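Local coordinates for protein rusticyanin (Thiobacillus ferrooxidans, PDB 2CAK) that carries electrons in the periplasm from cytochrome c552 to an A-type oxidase, using a single bound copper ion of the blue copper type, at residues F82-D87 against Y135-P140. Numbering follows the deposited sequence. Where two conformers were deposited one is given.
Sequences FGHSFD and YVCQIP. With CU1 (copper (I) ion), chain B.
Cys137 SG is gripped from three directions: it binds the copper ion at 2.2 Å, takes the backbone N-H of Ser85 at 3.5 Å from N to SG in a nearly straight bond (168°), and takes that of Ile139 within its own loop. With SG anti to the backbone N (chi1 178°), the thiolate reaches across to the metal, where it meets His84, whose ND1 lies 2.1 Å from the copper. Two N-H donors of this kind probably draw charge off the sulfur and help tune the site. Such is the type 1 copper centre of the cupredoxin fold, completed here by His142 and Met147. Ser85 OG works both ways, accepting the backbone N-H of Gln138 (N to OG 3.0 Å) and donating to Asp87 OD2 at 2.7 Å. Replacing the serine by alanine removes OG, which would probably leave Gln138 N without its acceptor and the Asp87 carboxylate freer to turn. Ser85 O, although buried, has no hydrogen-bonding partner; the CA of Cys137, 3.5 Å away, offers it a CA-H...O contact. Beyond it Asp87 and Val136 form an antiparallel hydrogen-bonded pair, each N answered by the other's O. Next to this pair Tyr135 CB sits over one face of the Phe86 ring, while Tyr135 OH is satisfied by Pro61 O.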
ATOM      1  N   PHE A  82     -15.251  -0.834   4.194  1.00 16.38           N
ATOM      2  CA  PHE A  82     -14.674  -0.245   3.005  1.00 17.10           C
ATOM      3  C   PHE A  82     -13.778  -1.244   2.288  1.00 15.83           C
ATOM      4  O   PHE A  82     -13.076  -1.989   2.933  1.00 26.29           O
ATOM      5  CB  PHE A  82     -13.832   0.996   3.350  1.00 22.43           C
ATOM      6  CG  PHE A  82     -14.732   2.079   3.910  1.00 26.13           C
ATOM      7  CD1 PHE A  82     -14.995   2.178   5.271  1.00 28.42           C
ATOM      8  CD2 PHE A  82     -15.345   2.957   3.048  1.00 32.15           C
ATOM      9  CE1 PHE A  82     -15.840   3.155   5.746  1.00 31.38           C
ATOM     10  CE2 PHE A  82     -16.167   3.985   3.534  1.00 34.93           C
ATOM     11  CZ  PHE A  82     -16.406   4.076   4.878  1.00 35.85           C
ATOM     12  N   GLY A  83     -13.781  -1.209   0.979  1.00 13.44           N
ATOM     13  CA  GLY A  83     -12.930  -2.032   0.147  1.00 13.47           C
ATOM     14  C   GLY A  83     -11.801  -1.350  -0.573  1.00 13.74           C
ATOM     15  O   GLY A  83     -11.718  -1.310  -1.821  1.00 15.09           O
ATOM     16  N   HIS A  84     -10.851  -0.814   0.143  1.00 11.76           N
ATOM     17  CA  HIS A  84      -9.764   0.012  -0.367  1.00 10.17           C
ATOM     18  C   HIS A  84      -8.887  -0.756  -1.329  1.00 10.49           C
ATOM     19  O   HIS A  84      -8.758  -1.983  -1.265  1.00 12.88           O
ATOM     20  CB  HIS A  84      -8.909   0.442   0.838  1.00 11.03           C
ATOM     21  CG  HIS A  84      -9.593   1.249   1.883  1.00 10.74           C
ATOM     22  ND1 HIS A  84      -9.898   2.590   1.780  1.00 11.46           N
ATOM     23  CD2 HIS A  84      -9.980   0.852   3.126  1.00 11.79           C
ATOM     24  CE1 HIS A  84     -10.446   2.952   2.924  1.00 12.55           C
ATOM     25  NE2 HIS A  84     -10.536   1.918   3.781  1.00 11.92           N
ATOM     26  N   SER A  85      -8.223  -0.014  -2.198  1.00 10.89           N
ATOM     27  CA  SER A  85      -7.241  -0.598  -3.115  1.00 10.77           C
ATOM     28  C   SER A  85      -5.854  -0.024  -2.840  1.00 10.17           C
ATOM     29  O   SER A  85      -5.698   0.950  -2.100  1.00 11.61           O
ATOM     30  CB  SER A  85      -7.595  -0.354  -4.589  1.00 11.57           C
ATOM     31  OG  SER A  85      -7.445   1.000  -4.974  1.00 12.96           O
ATOM     32  N   PHE A  86      -4.828  -0.600  -3.432  1.00 10.04           N
ATOM     33  CA  PHE A  86      -3.444  -0.143  -3.360  1.00  9.61           C
ATOM     34  C   PHE A  86      -2.887  -0.180  -4.787  1.00 10.65           C
ATOM     35  O   PHE A  86      -2.625  -1.256  -5.323  1.00 11.59           O
ATOM     36  CB  PHE A  86      -2.627  -1.033  -2.422  1.00 11.66           C
ATOM     37  CG  PHE A  86      -1.199  -0.584  -2.190  1.00 11.02           C
ATOM     38  CD1 PHE A  86      -0.864   0.115  -1.026  1.00 13.50           C
ATOM     39  CD2 PHE A  86      -0.179  -0.822  -3.066  1.00 12.70           C
ATOM     40  CE1 PHE A  86       0.419   0.542  -0.805  1.00 14.40           C
ATOM     41  CE2 PHE A  86       1.088  -0.363  -2.814  1.00 14.87           C
ATOM     42  CZ  PHE A  86       1.440   0.304  -1.694  1.00 14.56           C
ATOM     43  N   ASP A  87      -2.722   0.974  -5.396  1.00 10.14           N
ATOM     44  CA  ASP A  87      -2.323   1.069  -6.794  1.00 10.48           C
ATOM     45  C   ASP A  87      -1.148   2.036  -6.938  1.00 11.07           C
ATOM     46  O   ASP A  87      -1.169   3.143  -6.367  1.00 13.91           O
ATOM     47  CB  ASP A  87      -3.500   1.566  -7.654  1.00 11.82           C
ATOM     48  CG  ASP A  87      -4.614   0.537  -7.610  1.00 11.85           C
ATOM     49  OD1 ASP A  87      -4.381  -0.596  -8.098  1.00 13.37           O
ATOM     50  OD2 ASP A  87      -5.665   0.808  -7.053  1.00 14.78           O
ATOM     51  N   TYR A 135       1.600   5.728  -4.358  1.00 11.45           N
ATOM     52  CA  TYR A 135       0.632   4.670  -4.072  1.00 10.55           C
ATOM     53  C   TYR A 135      -0.665   5.362  -3.617  1.00 10.77           C
ATOM     54  O   TYR A 135      -0.616   6.283  -2.812  1.00 12.87           O
ATOM     55  CB  TYR A 135       1.142   3.648  -3.048  1.00 11.18           C
ATOM     56  CG  TYR A 135       1.609   4.139  -1.693  1.00 10.90           C
ATOM     57  CD1 TYR A 135       2.892   4.633  -1.478  1.00 11.70           C
ATOM     58  CD2 TYR A 135       0.763   4.120  -0.605  1.00 12.32           C
ATOM     59  CE1 TYR A 135       3.310   5.088  -0.246  1.00 11.79           C
ATOM     60  CE2 TYR A 135       1.180   4.548   0.640  1.00 13.50           C
ATOM     61  CZ  TYR A 135       2.441   5.030   0.813  1.00 11.93           C
ATOM     62  OH  TYR A 135       2.825   5.478   2.070  1.00 14.56           O
ATOM     63  N   VAL A 136      -1.794   4.908  -4.190  1.00 10.85           N
ATOM     64  CA  VAL A 136      -3.076   5.557  -4.035  1.00 11.14           C
ATOM     65  C   VAL A 136      -4.157   4.523  -3.832  1.00 10.25           C
ATOM     66  O   VAL A 136      -4.034   3.385  -4.296  1.00 12.32           O
ATOM     67  CB  VAL A 136      -3.424   6.498  -5.220  0.70 14.07           C
ATOM     68  CG1 VAL A 136      -2.290   7.424  -5.589  0.70 19.09           C
ATOM     69  CG2 VAL A 136      -3.863   5.724  -6.460  0.70 16.17           C
ATOM     70  N   CYS A 137      -5.254   4.907  -3.225  1.00 10.06           N
ATOM     71  CA  CYS A 137      -6.498   4.176  -3.216  1.00 10.29           C
ATOM     72  C   CYS A 137      -7.443   4.771  -4.296  1.00 11.22           C
ATOM     73  O   CYS A 137      -7.489   6.006  -4.431  1.00 12.79           O
ATOM     74  CB  CYS A 137      -7.185   4.246  -1.869  1.00 11.08           C
ATOM     75  SG  CYS A 137      -8.802   3.400  -1.797  1.00 11.51           S
ATOM     76  N   GLN A 138      -8.149   3.877  -5.003  1.00 11.24           N
ATOM     77  CA  GLN A 138      -9.059   4.320  -6.062  1.00 13.18           C
ATOM     78  C   GLN A 138     -10.500   4.545  -5.626  1.00 13.24           C
ATOM     79  O   GLN A 138     -11.307   4.969  -6.471  1.00 16.47           O
ATOM     80  CB  GLN A 138      -9.051   3.325  -7.245  1.00 16.58           C
ATOM     81  CG  GLN A 138      -7.749   3.354  -8.010  1.00 18.83           C
ATOM     82  CD  GLN A 138      -7.962   2.600  -9.329  1.00 23.24           C
ATOM     83  OE1 GLN A 138      -7.866   1.392  -9.547  1.00 28.60           O
ATOM     84  NE2 GLN A 138      -8.400   3.451 -10.228  1.00 26.70           N
ATOM     85  N   ILE A 139     -10.863   4.270  -4.376  1.00 12.91           N
ATOM     86  CA  ILE A 139     -12.243   4.542  -3.982  1.00 13.45           C
ATOM     87  C   ILE A 139     -12.523   6.006  -4.174  1.00 14.75           C
ATOM     88  O   ILE A 139     -11.700   6.817  -3.697  1.00 14.79           O
ATOM     89  CB  ILE A 139     -12.557   4.134  -2.545  1.00 13.68           C
ATOM     90  CG1 ILE A 139     -12.523   2.612  -2.354  1.00 16.11           C
ATOM     91  CG2 ILE A 139     -13.939   4.656  -2.123  1.00 16.05           C
ATOM     92  CD1 ILE A 139     -12.817   2.135  -0.917  1.00 24.73           C
ATOM     93  N   PRO A 140     -13.586   6.402  -4.857  1.00 14.42           N
ATOM     94  CA  PRO A 140     -13.815   7.866  -5.060  1.00 15.35           C
ATOM     95  C   PRO A 140     -13.754   8.681  -3.795  1.00 15.78           C
ATOM     96  O   PRO A 140     -14.344   8.354  -2.769  1.00 18.02           O
ATOM     97  CB  PRO A 140     -15.231   7.878  -5.690  1.00 17.52           C
ATOM     98  CG  PRO A 140     -15.235   6.598  -6.513  1.00 16.89           C
ATOM     99  CD  PRO A 140     -14.559   5.592  -5.584  1.00 15.54           C
TER
HETATM  100 CU   CU1 B 156      -9.643   3.899   0.211  1.00 13.41          CU